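Local coordinates for protein hemin degrading factor (Pseudomonas aeruginosa, PDB 4IMH) that binds heme in the cytoplasm and probably takes part in its intracellular transport or breakdown during iron uptake, at residues 247-252 against 271-276. Sequence-based numbering, arbitrary orientation.
Sequences EAAAES and GPVCNL
Ala250 sets its methyl against the 271-276 backbone, CB lying 3.6 Å from Cys274 O, where the C-terminal part of helix 241-252 meets the loop joining strands 265-271 and 276-279 in the C-terminal HemS/ChuX-family half of the chain. A residue this small lets the two backbones close to 4.9 Å between Ala250 CA and Cys274 CA, and a CA-H...O contact runs from Ala250 CA to Val273 O. Branched apolar chains flank the alanine: Leu276 CD1 packs on Ala250 CB at 3.8 Å and, crossing Glu247 at a slant, lies 3.4 Å from Glu247 CA and 3.6 Å from Glu247 CG. With its CG beside the backbone N (chi1 -69°) and the chain extended beyond, Glu247 offers methylenes to the leucine while OE1 accepts a weak hydrogen bond from Trp278 NE1. Val273 CG2 more loosely meets Ala249 CB, and Val273 and Leu276 also touch Val285 of strand 282-286. The turn itself is held by Asp287, whose OD2 and OD1 accept hydrogen bonds from Cys274 N and Asn275 N. Water bridges helix carbonyls to the loop: one donates to Ala249 O and accepts from Val273 N, and another donates to both Ala250 O and Val273 O, at 2.8 Å each.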
ATOM      1  N   GLU A 247      10.234   5.903 -17.040  1.00 34.88           N
ATOM      2  CA  GLU A 247      11.357   5.768 -17.952  1.00 36.87           C
ATOM      3  C   GLU A 247      12.185   7.052 -18.038  1.00 44.10           C
ATOM      4  O   GLU A 247      13.418   6.994 -18.076  1.00 39.72           O
ATOM      5  CB  GLU A 247      10.845   5.331 -19.323  1.00 48.58           C
ATOM      6  CG  GLU A 247      10.323   3.876 -19.264  1.00 54.34           C
ATOM      7  CD  GLU A 247       9.358   3.520 -20.376  1.00 62.65           C
ATOM      8  OE1 GLU A 247       9.055   2.320 -20.540  1.00 60.50           O
ATOM      9  OE2 GLU A 247       8.923   4.430 -21.107  1.00 62.38           O
ATOM     10  N   ALA A 248      11.519   8.205 -18.030  1.00 41.07           N
ATOM     11  CA  ALA A 248      12.228   9.481 -18.050  1.00 48.56           C
ATOM     12  C   ALA A 248      13.011   9.690 -16.734  1.00 46.35           C
ATOM     13  O   ALA A 248      14.169  10.129 -16.738  1.00 41.69           O
ATOM     14  CB  ALA A 248      11.250  10.628 -18.287  1.00 51.55           C
ATOM     15  N   ALA A 249      12.392   9.334 -15.611  1.00 46.89           N
ATOM     16  CA  ALA A 249      13.038   9.486 -14.322  1.00 37.70           C
ATOM     17  C   ALA A 249      14.271   8.586 -14.201  1.00 42.72           C
ATOM     18  O   ALA A 249      15.284   8.999 -13.622  1.00 40.04           O
ATOM     19  CB  ALA A 249      12.031   9.188 -13.183  1.00 35.98           C
ATOM     20  N   ALA A 250      14.216   7.375 -14.768  1.00 39.96           N
ATOM     21  CA  ALA A 250      15.346   6.453 -14.685  1.00 43.06           C
ATOM     22  C   ALA A 250      16.538   6.973 -15.485  1.00 47.09           C
ATOM     23  O   ALA A 250      17.688   6.834 -15.079  1.00 52.14           O
ATOM     24  CB  ALA A 250      14.950   5.069 -15.188  1.00 47.01           C
ATOM     25  N   GLU A 251      16.243   7.573 -16.626  1.00 44.10           N
ATOM     26  CA  GLU A 251      17.278   8.140 -17.490  1.00 49.71           C
ATOM     27  C   GLU A 251      18.048   9.270 -16.789  1.00 47.33           C
ATOM     28  O   GLU A 251      19.261   9.359 -16.912  1.00 55.60           O
ATOM     29  CB  GLU A 251      16.646   8.618 -18.797  1.00 49.48           C
ATOM     30  CG  GLU A 251      17.663   9.099 -19.860  1.00 61.13           C
ATOM     31  CD  GLU A 251      18.042  10.589 -19.757  1.00 78.56           C
ATOM     32  OE1 GLU A 251      17.295  11.368 -19.127  1.00 86.58           O
ATOM     33  OE2 GLU A 251      19.072  10.990 -20.346  1.00 86.41           O
ATOM     34  N   SER A 252      17.359  10.111 -16.030  1.00 55.88           N
ATOM     35  CA  SER A 252      18.022  11.254 -15.397  1.00 59.32           C
ATOM     36  C   SER A 252      18.524  10.963 -13.982  1.00 57.50           C
ATOM     37  O   SER A 252      19.389  11.680 -13.478  1.00 54.34           O
ATOM     38  CB  SER A 252      17.082  12.450 -15.342  1.00 60.10           C
ATOM     39  OG  SER A 252      15.988  12.193 -14.484  1.00 54.76           O
ATOM     40  N   GLY A 271      13.703   7.946  -3.600  1.00 33.08           N
ATOM     41  CA  GLY A 271      14.987   7.833  -4.260  1.00 34.73           C
ATOM     42  C   GLY A 271      14.820   7.636  -5.756  1.00 38.95           C
ATOM     43  O   GLY A 271      13.695   7.637  -6.269  1.00 32.20           O
ATOM     44  N   PRO A 272      15.950   7.480  -6.471  1.00 35.91           N
ATOM     45  CA  PRO A 272      15.886   7.212  -7.909  1.00 41.42           C
ATOM     46  C   PRO A 272      15.297   5.831  -8.186  1.00 38.51           C
ATOM     47  O   PRO A 272      15.159   4.990  -7.284  1.00 39.48           O
ATOM     48  CB  PRO A 272      17.352   7.283  -8.348  1.00 50.68           C
ATOM     49  CG  PRO A 272      18.102   6.847  -7.135  1.00 55.16           C
ATOM     50  CD  PRO A 272      17.316   7.330  -5.945  1.00 41.33           C
ATOM     51  N   VAL A 273      14.874   5.623  -9.417  1.00 36.58           N
ATOM     52  CA  VAL A 273      14.524   4.293  -9.895  1.00 36.25           C
ATOM     53  C   VAL A 273      15.479   4.059 -11.051  1.00 42.22           C
ATOM     54  O   VAL A 273      15.888   5.014 -11.700  1.00 38.74           O
ATOM     55  CB  VAL A 273      13.073   4.176 -10.344  1.00 29.74           C
ATOM     56  CG1 VAL A 273      12.151   4.188  -9.178  1.00 32.77           C
ATOM     57  CG2 VAL A 273      12.719   5.318 -11.373  1.00 38.73           C
ATOM     58  N   CYS A 274      15.864   2.810 -11.285  1.00 43.77           N
ATOM     59  CA  CYS A 274      16.919   2.527 -12.238  1.00 48.13           C
ATOM     60  C   CYS A 274      16.491   1.527 -13.299  1.00 46.37           C
ATOM     61  O   CYS A 274      16.508   1.850 -14.477  1.00 43.85           O
ATOM     62  CB  CYS A 274      18.165   2.018 -11.509  1.00 52.17           C
ATOM     63  SG  CYS A 274      18.900   3.249 -10.381  1.00 76.95           S
ATOM     64  N   ASN A 275      16.113   0.326 -12.876  0.56 40.78           N
ATOM     65  CA  ASN A 275      15.861  -0.771 -13.813  0.56 38.93           C
ATOM     66  C   ASN A 275      14.371  -1.021 -14.006  0.56 39.17           C
ATOM     67  O   ASN A 275      13.655  -1.413 -13.077  0.56 43.86           O
ATOM     68  CB  ASN A 275      16.588  -2.019 -13.344  0.56 42.22           C
ATOM     69  CG  ASN A 275      18.077  -1.758 -13.105  0.56 45.11           C
ATOM     70  OD1 ASN A 275      18.826  -1.486 -14.041  0.56 50.06           O
ATOM     71  ND2 ASN A 275      18.501  -1.820 -11.837  0.56 40.44           N
ATOM     72  N   LEU A 276      13.907  -0.719 -15.214  1.00 34.03           N
ATOM     73  CA  LEU A 276      12.489  -0.812 -15.573  1.00 33.01           C
ATOM     74  C   LEU A 276      12.244  -1.932 -16.578  1.00 36.64           C
ATOM     75  O   LEU A 276      13.077  -2.198 -17.429  1.00 38.70           O
ATOM     76  CB  LEU A 276      12.032   0.503 -16.178  1.00 38.88           C
ATOM     77  CG  LEU A 276      12.394   1.744 -15.370  1.00 40.32           C
ATOM     78  CD1 LEU A 276      11.936   2.963 -16.129  1.00 46.43           C
ATOM     79  CD2 LEU A 276      11.775   1.688 -14.011  1.00 34.06           C
TER
HETATM   80  O   HOH W   1      15.179   8.118 -11.013  1.00 37.88           O
HETATM   81  O   HOH W   2      18.315   6.321 -12.423  1.00 44.26           O